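Local coordinates for Thiol:disulfide interchange protein DsbL (Escherichia coli, PDB 3C7M), which introduces disulfide bonds into other periplasmic proteins by passing on its own redox-active disulfide, working with DsbI to form an essential disulfide in the arylsulfate sulfotransferase AssT, at residues F31-D36 with A103-K108; E109-G114 with I121-D126. One frame throughout, in Å; residues are numbered along the deposited sequence.

Contact 1 (F31-D36 with A103-K108); sequences FCYKYD and AYHDKK. With CD (cadmium ion), chain F.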
ATOM      1  N   PHE A  31       7.431  -2.130  10.019  0.50 15.26           N
ATOM      2  CA  PHE A  31       8.072  -1.012   9.330  0.50 15.25           C
ATOM      3  C   PHE A  31       7.119  -0.288   8.372  0.50 14.95           C
ATOM      4  O   PHE A  31       7.191   0.933   8.233  0.50 14.95           O
ATOM      5  CB  PHE A  31       9.359  -1.456   8.626  0.50 15.78           C
ATOM      6  CG  PHE A  31      10.575  -1.445   9.522  0.50 16.88           C
ATOM      7  CD1 PHE A  31      11.337  -0.288   9.664  0.50 17.64           C
ATOM      8  CD2 PHE A  31      10.957  -2.588  10.219  0.50 17.84           C
ATOM      9  CE1 PHE A  31      12.462  -0.268  10.490  0.50 18.18           C
ATOM     10  CE2 PHE A  31      12.079  -2.580  11.046  0.50 18.07           C
ATOM     11  CZ  PHE A  31      12.832  -1.416  11.181  0.50 18.35           C
ATOM     12  N   CYS A  32       6.207  -1.028   7.741  1.00 14.53           N
ATOM     13  CA  CYS A  32       5.166  -0.397   6.925  1.00 13.94           C
ATOM     14  C   CYS A  32       4.348   0.585   7.760  1.00 13.49           C
ATOM     15  O   CYS A  32       4.072   1.693   7.323  1.00 13.55           O
ATOM     16  CB  CYS A  32       4.246  -1.433   6.281  1.00 13.55           C
ATOM     17  SG  CYS A  32       5.029  -2.356   4.949  1.00 14.26           S
ATOM     18  N   TYR A  33       3.989   0.175   8.977  1.00 13.37           N
ATOM     19  CA  TYR A  33       3.252   1.035   9.899  1.00 13.28           C
ATOM     20  C   TYR A  33       4.092   2.264  10.258  1.00 13.69           C
ATOM     21  O   TYR A  33       3.606   3.394  10.189  1.00 13.39           O
ATOM     22  CB  TYR A  33       2.884   0.227  11.150  1.00 12.96           C
ATOM     23  CG  TYR A  33       1.936   0.880  12.139  1.00 11.87           C
ATOM     24  CD1 TYR A  33       1.176   2.012  11.807  1.00 11.84           C
ATOM     25  CD2 TYR A  33       1.764   0.324  13.405  1.00 11.19           C
ATOM     26  CE1 TYR A  33       0.283   2.580  12.732  1.00 11.78           C
ATOM     27  CE2 TYR A  33       0.876   0.877  14.329  1.00 11.44           C
ATOM     28  CZ  TYR A  33       0.142   1.999  13.993  1.00 11.58           C
ATOM     29  OH  TYR A  33      -0.735   2.536  14.912  1.00 12.82           O
ATOM     30  N   LYS A  34       5.354   2.028  10.615  1.00 14.89           N
ATOM     31  CA  LYS A  34       6.279   3.099  11.000  1.00 16.06           C
ATOM     32  C   LYS A  34       6.461   4.141   9.901  1.00 16.74           C
ATOM     33  O   LYS A  34       6.311   5.343  10.144  1.00 16.72           O
ATOM     34  CB  LYS A  34       7.629   2.508  11.405  1.00 16.23           C
ATOM     35  CG  LYS A  34       7.612   1.826  12.763  1.00 17.97           C
ATOM     36  N   TYR A  35       6.751   3.680   8.686  1.00 17.45           N
ATOM     37  CA  TYR A  35       6.921   4.599   7.552  1.00 18.51           C
ATOM     38  C   TYR A  35       5.612   5.285   7.128  1.00 18.74           C
ATOM     39  O   TYR A  35       5.632   6.431   6.670  1.00 19.29           O
ATOM     40  CB  TYR A  35       7.652   3.922   6.379  1.00 19.32           C
ATOM     41  CG  TYR A  35       9.148   3.709   6.625  1.00 20.09           C
ATOM     42  CD1 TYR A  35       9.607   2.608   7.343  1.00 21.51           C
ATOM     43  CD2 TYR A  35      10.102   4.615   6.142  1.00 21.89           C
ATOM     44  CE1 TYR A  35      10.971   2.404   7.577  1.00 21.97           C
ATOM     45  CE2 TYR A  35      11.474   4.420   6.373  1.00 22.06           C
ATOM     46  CZ  TYR A  35      11.899   3.310   7.094  1.00 21.90           C
ATOM     47  OH  TYR A  35      13.245   3.087   7.342  1.00 22.83           O
ATOM     48  N   ASP A  36       4.475   4.600   7.288  0.80 18.45           N
ATOM     49  CA  ASP A  36       3.164   5.205   6.998  0.80 18.42           C
ATOM     50  C   ASP A  36       2.766   6.260   8.029  0.80 18.97           C
ATOM     51  O   ASP A  36       1.957   7.151   7.742  0.80 18.98           O
ATOM     52  CB  ASP A  36       2.062   4.142   6.898  0.80 18.27           C
ATOM     53  CG  ASP A  36       2.055   3.422   5.561  0.80 18.40           C
ATOM     54  OD1 ASP A  36       2.810   3.807   4.643  0.80 17.86           O
ATOM     55  OD2 ASP A  36       1.290   2.449   5.421  0.80 17.97           O
ATOM     56  N   ALA A 103      -4.845  -2.375  15.209  1.00  9.73           N
ATOM     57  CA  ALA A 103      -5.300  -3.653  15.753  1.00  9.90           C
ATOM     58  C   ALA A 103      -4.154  -4.656  15.843  1.00 10.06           C
ATOM     59  O   ALA A 103      -3.916  -5.234  16.897  1.00  9.72           O
ATOM     60  CB  ALA A 103      -6.463  -4.217  14.924  1.00  9.95           C
ATOM     61  N   TYR A 104      -3.444  -4.853  14.737  1.00  9.33           N
ATOM     62  CA  TYR A 104      -2.390  -5.853  14.670  1.00  9.65           C
ATOM     63  C   TYR A 104      -1.169  -5.499  15.529  1.00 10.28           C
ATOM     64  O   TYR A 104      -0.697  -6.332  16.295  1.00 10.81           O
ATOM     65  CB  TYR A 104      -1.979  -6.099  13.208  1.00  9.54           C
ATOM     66  CG  TYR A 104      -0.954  -7.193  13.043  1.00  9.95           C
ATOM     67  CD1 TYR A 104       0.401  -6.919  13.199  1.00  9.55           C
ATOM     68  CD2 TYR A 104      -1.332  -8.493  12.738  1.00 10.15           C
ATOM     69  CE1 TYR A 104       1.362  -7.912  13.057  1.00 10.78           C
ATOM     70  CE2 TYR A 104      -0.381  -9.505  12.593  1.00 11.17           C
ATOM     71  CZ  TYR A 104       0.964  -9.204  12.755  1.00 10.03           C
ATOM     72  OH  TYR A 104       1.924 -10.188  12.615  1.00 12.50           O
ATOM     73  N   HIS A 105      -0.662  -4.277  15.379  1.00 10.95           N
ATOM     74  CA  HIS A 105       0.610  -3.892  15.993  1.00 11.55           C
ATOM     75  C   HIS A 105       0.469  -3.308  17.386  1.00 12.47           C
ATOM     76  O   HIS A 105       1.291  -3.592  18.257  1.00 13.45           O
ATOM     77  CB  HIS A 105       1.381  -2.936  15.076  1.00 11.81           C
ATOM     78  CG  HIS A 105       1.724  -3.533  13.747  1.00 11.51           C
ATOM     79  ND1 HIS A 105       2.754  -4.432  13.577  1.00 11.40           N
ATOM     80  CD2 HIS A 105       1.156  -3.379  12.528  1.00 11.59           C
ATOM     81  CE1 HIS A 105       2.814  -4.800  12.309  1.00 12.40           C
ATOM     82  NE2 HIS A 105       1.855  -4.172  11.650  1.00 10.98           N
ATOM     83  N   ASP A 106      -0.544  -2.478  17.595  1.00 12.61           N
ATOM     84  CA  ASP A 106      -0.704  -1.831  18.899  1.00 13.37           C
ATOM     85  C   ASP A 106      -1.473  -2.719  19.871  1.00 13.48           C
ATOM     86  O   ASP A 106      -1.111  -2.813  21.045  1.00 14.80           O
ATOM     87  CB  ASP A 106      -1.365  -0.460  18.760  1.00 13.66           C
ATOM     88  CG  ASP A 106      -0.570   0.493  17.871  1.00 14.36           C
ATOM     89  OD1 ASP A 106       0.675   0.402  17.836  1.00 15.88           O
ATOM     90  OD2 ASP A 106      -1.203   1.332  17.199  1.00 14.72           O
ATOM     91  N   LYS A 107      -2.522  -3.378  19.385  1.00 13.05           N
ATOM     92  CA  LYS A 107      -3.394  -4.171  20.259  1.00 13.22           C
ATOM     93  C   LYS A 107      -3.103  -5.670  20.230  1.00 12.58           C
ATOM     94  O   LYS A 107      -3.665  -6.422  21.029  1.00 12.58           O
ATOM     95  CB  LYS A 107      -4.865  -3.922  19.928  1.00 13.62           C
ATOM     96  CG  LYS A 107      -5.321  -2.496  20.220  1.00 16.75           C
ATOM     97  CD  LYS A 107      -6.824  -2.372  20.082  1.00 21.89           C
ATOM     98  CE  LYS A 107      -7.318  -1.019  20.575  0.75 23.52           C
ATOM     99  NZ  LYS A 107      -8.798  -0.878  20.439  0.75 26.12           N
ATOM    100  N   LYS A 108      -2.230  -6.084  19.314  1.00 12.05           N
ATOM    101  CA  LYS A 108      -1.834  -7.486  19.151  0.50 11.79           C
ATOM    102  C   LYS A 108      -3.026  -8.392  18.815  1.00 11.59           C
ATOM    103  O   LYS A 108      -3.039  -9.584  19.150  1.00 11.48           O
ATOM    104  CB  LYS A 108      -1.070  -8.001  20.389  0.50 11.74           C
ATOM    105  CG  LYS A 108      -0.018  -7.040  20.954  0.50 12.35           C
ATOM    106  CD  LYS A 108       0.992  -6.624  19.905  0.50 12.05           C
ATOM    107  CE  LYS A 108       2.062  -5.734  20.503  0.50 12.10           C
ATOM    108  NZ  LYS A 108       3.036  -5.296  19.461  0.50 10.69           N
TER
HETATM  109 CD    CD F 199       4.081  -5.434  15.315  0.53 14.76          CD
HETATM  110  O   HOH W   1       5.125  -3.726  16.549  1.00 27.58           O
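Tyr-33 reaches across from helix 30-38 to the end of helix 92-106 and meets two consecutive residues there, His-105 and Asp-106, in different ways. Its CG lies anti to the backbone N (chi1 -171°), which carries the phenol out from the helix toward the other segment. Tyr-33 OH donates a hydrogen bond to Asp-106 OD2 at 2.6 Å, received on the syn side of a carboxylate turned 46° from the ring plane. The carboxylate also lies along the ring edge, with OD1 of Asp-106 3.5 Å from Tyr-33 CE2. Nearer the base of the phenol, Tyr-33 CD2 packs 3.7 Å from His-105 CB as the two side chains run past each other in opposite directions; their rings are oblique, the centroids 5.6 Å apart.

Both imidazole nitrogens of His-105 are engaged: ND1 binds a cadmium ion at 2.4 Å and NE2 hydrogen-bonds the carbonyl of Tyr-27, which together should fix the ring's rotation. Tyr-104 CD1 lies over one face of the imidazole. The contact thus ties the helix that starts at the CxxC site, with Cys-32 one residue before Tyr-33, to the C-terminal end of helix 92-106. Further along helix 92-106, Tyr-33 stacks on Tyr-101 and touches Phe-98; Asp-36 OD2 hydrogen-bonds Tyr-101 OH and is also salt-bridged to Lys-23 of strand 20-25.

Contact 2 (E109-G114 with I121-D126); sequences ERWSDG and IKTGLD. With CD (cadmium ion), chain D; CD (cadmium ion), chain C.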
ATOM      1  N   GLU A 109      -4.025  -7.821  18.142  1.00 10.77           N
ATOM      2  CA  GLU A 109      -5.197  -8.582  17.698  1.00 10.07           C
ATOM      3  C   GLU A 109      -4.790  -9.554  16.599  1.00  9.89           C
ATOM      4  O   GLU A 109      -4.020  -9.200  15.699  1.00  9.51           O
ATOM      5  CB  GLU A 109      -6.290  -7.631  17.198  1.00  9.96           C
ATOM      6  CG  GLU A 109      -7.534  -8.304  16.636  1.00  9.92           C
ATOM      7  CD  GLU A 109      -8.297  -9.121  17.669  1.00  9.56           C
ATOM      8  OE1 GLU A 109      -9.082  -8.539  18.443  1.00 11.82           O
ATOM      9  OE2 GLU A 109      -8.149 -10.355  17.677  1.00  9.64           O
ATOM     10  N   ARG A 110      -5.282 -10.786  16.694  1.00  9.43           N
ATOM     11  CA  ARG A 110      -4.977 -11.800  15.686  1.00  9.08           C
ATOM     12  C   ARG A 110      -6.219 -12.479  15.129  1.00  9.16           C
ATOM     13  O   ARG A 110      -6.115 -13.350  14.273  1.00  8.75           O
ATOM     14  CB  ARG A 110      -4.007 -12.859  16.240  1.00  9.32           C
ATOM     15  CG  ARG A 110      -2.588 -12.354  16.576  1.00  9.54           C
ATOM     16  CD  ARG A 110      -1.839 -11.847  15.330  1.00 10.16           C
ATOM     17  NE  ARG A 110      -0.497 -11.365  15.663  1.00 12.32           N
ATOM     18  CZ  ARG A 110      -0.197 -10.112  15.994  1.00 12.59           C
ATOM     19  NH1 ARG A 110      -1.136  -9.174  16.041  1.00 10.68           N
ATOM     20  NH2 ARG A 110       1.065  -9.791  16.269  1.00 15.23           N
ATOM     21  N   TRP A 111      -7.389 -12.066  15.605  1.00  8.59           N
ATOM     22  CA  TRP A 111      -8.675 -12.559  15.105  1.00  8.44           C
ATOM     23  C   TRP A 111      -8.688 -14.085  14.960  1.00  9.22           C
ATOM     24  O   TRP A 111      -9.044 -14.612  13.906  1.00  9.30           O
ATOM     25  CB  TRP A 111      -9.012 -11.932  13.741  1.00  8.80           C
ATOM     26  CG  TRP A 111      -8.970 -10.425  13.674  1.00  8.51           C
ATOM     27  CD1 TRP A 111     -10.018  -9.557  13.874  1.00  8.60           C
ATOM     28  CD2 TRP A 111      -7.843  -9.614  13.321  1.00  8.03           C
ATOM     29  NE1 TRP A 111      -9.598  -8.263  13.692  1.00  8.70           N
ATOM     30  CE2 TRP A 111      -8.270  -8.265  13.351  1.00  8.05           C
ATOM     31  CE3 TRP A 111      -6.511  -9.893  12.990  1.00  7.51           C
ATOM     32  CZ2 TRP A 111      -7.411  -7.199  13.059  1.00  9.03           C
ATOM     33  CZ3 TRP A 111      -5.654  -8.833  12.694  1.00  9.16           C
ATOM     34  CH2 TRP A 111      -6.109  -7.501  12.741  1.00  8.56           C
ATOM     35  N   SER A 112      -8.272 -14.795  16.005  1.00  9.56           N
ATOM     36  CA  SER A 112      -8.309 -16.270  15.997  1.00 10.12           C
ATOM     37  C   SER A 112      -7.424 -16.913  14.918  1.00 10.36           C
ATOM     38  O   SER A 112      -7.702 -18.018  14.429  1.00 10.93           O
ATOM     39  CB  SER A 112      -9.756 -16.774  15.881  1.00  9.86           C
ATOM     40  OG  SER A 112     -10.530 -16.331  16.984  1.00 11.81           O
ATOM     41  N   ASP A 113      -6.363 -16.206  14.542  1.00 10.50           N
ATOM     42  CA  ASP A 113      -5.254 -16.786  13.781  1.00 11.19           C
ATOM     43  C   ASP A 113      -5.644 -17.445  12.471  1.00 11.05           C
ATOM     44  O   ASP A 113      -5.253 -18.580  12.181  1.00 11.79           O
ATOM     45  CB  ASP A 113      -4.475 -17.749  14.669  1.00 11.35           C
ATOM     46  CG  ASP A 113      -3.989 -17.082  15.921  1.00 12.71           C
ATOM     47  OD1 ASP A 113      -3.011 -16.309  15.844  1.00 13.22           O
ATOM     48  OD2 ASP A 113      -4.610 -17.303  16.978  1.00 17.38           O
ATOM     49  N   GLY A 114      -6.418 -16.712  11.680  1.00 10.81           N
ATOM     50  CA  GLY A 114      -6.821 -17.176  10.364  1.00 10.29           C
ATOM     51  C   GLY A 114      -8.214 -17.768  10.332  1.00 10.41           C
ATOM     52  O   GLY A 114      -8.836 -17.826   9.266  1.00 10.71           O
ATOM     53  N   ILE A 121     -12.335  -8.891   8.551  1.00  8.43           N
ATOM     54  CA  ILE A 121     -12.963  -7.990   7.586  1.00  9.11           C
ATOM     55  C   ILE A 121     -13.744  -6.881   8.313  1.00  9.46           C
ATOM     56  O   ILE A 121     -13.664  -5.705   7.930  1.00  9.56           O
ATOM     57  CB  ILE A 121     -13.833  -8.782   6.593  1.00  9.10           C
ATOM     58  CG1 ILE A 121     -12.934  -9.558   5.619  1.00 10.25           C
ATOM     59  CG2 ILE A 121     -14.770  -7.855   5.824  1.00  9.67           C
ATOM     60  CD1 ILE A 121     -13.645 -10.700   4.900  1.00 12.30           C
ATOM     61  N   LYS A 122     -14.467  -7.257   9.372  0.70  9.79           N
ATOM     62  CA  LYS A 122     -15.283  -6.305  10.136  0.70 10.36           C
ATOM     63  C   LYS A 122     -14.435  -5.156  10.675  0.70  9.74           C
ATOM     64  O   LYS A 122     -14.849  -3.995  10.630  0.70  9.96           O
ATOM     65  CB  LYS A 122     -16.004  -7.010  11.294  0.70 10.53           C
ATOM     66  CG  LYS A 122     -16.950  -6.108  12.071  0.70 12.03           C
ATOM     67  CD  LYS A 122     -17.824  -6.901  13.037  0.70 11.97           C
ATOM     68  CE  LYS A 122     -18.923  -6.023  13.639  0.70 15.05           C
ATOM     69  NZ  LYS A 122     -18.368  -5.031  14.601  0.70 16.86           N
ATOM     70  N   THR A 123     -13.243  -5.475  11.174  1.00  9.54           N
ATOM     71  CA  THR A 123     -12.371  -4.460  11.752  1.00  9.75           C
ATOM     72  C   THR A 123     -12.118  -3.345  10.740  1.00  9.71           C
ATOM     73  O   THR A 123     -12.285  -2.160  11.045  1.00 10.17           O
ATOM     74  CB  THR A 123     -11.050  -5.060  12.234  1.00  9.89           C
ATOM     75  OG1 THR A 123     -11.310  -5.890  13.373  1.00 10.76           O
ATOM     76  CG2 THR A 123     -10.076  -3.952  12.630  1.00 10.06           C
ATOM     77  N   GLY A 124     -11.783  -3.739   9.516  1.00  9.37           N
ATOM     78  CA  GLY A 124     -11.502  -2.768   8.468  1.00  9.92           C
ATOM     79  C   GLY A 124     -12.723  -2.039   7.969  1.00 10.00           C
ATOM     80  O   GLY A 124     -12.690  -0.814   7.809  1.00 10.54           O
ATOM     81  N   LEU A 125     -13.797  -2.789   7.722  1.00  9.58           N
ATOM     82  CA  LEU A 125     -15.022  -2.200   7.176  1.00  9.81           C
ATOM     83  C   LEU A 125     -15.687  -1.247   8.163  1.00 10.00           C
ATOM     84  O   LEU A 125     -16.131  -0.159   7.777  1.00 10.19           O
ATOM     85  CB  LEU A 125     -16.010  -3.274   6.712  1.00 10.03           C
ATOM     86  CG  LEU A 125     -15.563  -4.195   5.576  1.00 10.08           C
ATOM     87  CD1 LEU A 125     -16.728  -5.088   5.203  1.00 11.65           C
ATOM     88  CD2 LEU A 125     -15.057  -3.395   4.365  1.00 10.14           C
ATOM     89  N   ASP A 126     -15.756  -1.641   9.434  1.00 10.19           N
ATOM     90  CA  ASP A 126     -16.332  -0.755  10.453  1.00 11.29           C
ATOM     91  C   ASP A 126     -15.589   0.574  10.514  1.00 11.41           C
ATOM     92  O   ASP A 126     -16.208   1.634  10.591  1.00 12.05           O
ATOM     93  CB  ASP A 126     -16.316  -1.414  11.833  1.00 11.54           C
ATOM     94  CG  ASP A 126     -17.435  -2.433  12.017  1.00 13.43           C
ATOM     95  OD1 ASP A 126     -18.261  -2.633  11.097  1.00 14.90           O
ATOM     96  OD2 ASP A 126     -17.483  -3.038  13.106  1.00 16.19           O
TER
HETATM   97 CD    CD D 197      -9.864 -10.961  19.067  0.94 10.93          CD
HETATM   98 CD    CD C 196      -1.201 -16.555  14.531  0.92 11.34          CD
HETATM   99  O   HOH W   2      -0.153 -16.491  16.842  1.00 25.58           O
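Trp-111 lies with one face of its indole against Glu-109, whose CG sits 3.4 Å above the ring plane, and points its edge at Thr-123 of helix 117-128. Trp-111 NE1 donates to Thr-123 OG1 over 2.9 Å, with an N-H...O angle of 162° and the hydroxyl oxygen close to the indole plane. The side chains cross at about a right angle, with the threonine oxygen at the ring's edge. With OG1 beside its own backbone N (chi1 -69°), Thr-123 can also make a weak hydrogen bond to the carbonyl of Ala-119, one turn earlier.

The loop is braced from within. Bent at chi2, Glu-109 brings its carboxylate back, and its OE2 accepts a hydrogen bond from the backbone N of Trp-111 at 2.8 Å, on the anti side. Both carboxylate oxygens of Glu-109 bind a cadmium ion, OE2 at 2.3 Å. Asp-113 OD1 holds a second cadmium ion at 2.2 Å in a site that includes Glu-63.

A single directional bond thus joins the two segments: it satisfies the indole N-H of a buried tryptophan and ties the loop to helix 117-128; Glu-109 over one face and Phe-120, edge-to-face, also bound the ring.

How the contacts relate
The two contacts follow one another along the chain, their centres 14 Å apart, and meet where helix 92-106 gives way to the loop. There the carbonyl O of Ala-103 accepts a hydrogen bond from the backbone N of Glu-109 at 2.9 Å, and Ala-103 CB packs 3.6 Å from Trp-111 CZ2. Arg-110 NH1 hydrogen-bonds the carbonyl O of Tyr-104, and its guanidinium makes a cation-pi contact with the Tyr-104 ring. Contact 1 connects this helix end to the helix carrying the reduced Cys-32, contact 2 to the next helix: Cys-32 SG is 7.6 Å from His-105 NE2 but 18.0 Å from Trp-111 NE1. His-105 and Glu-109 bind different cadmium ions.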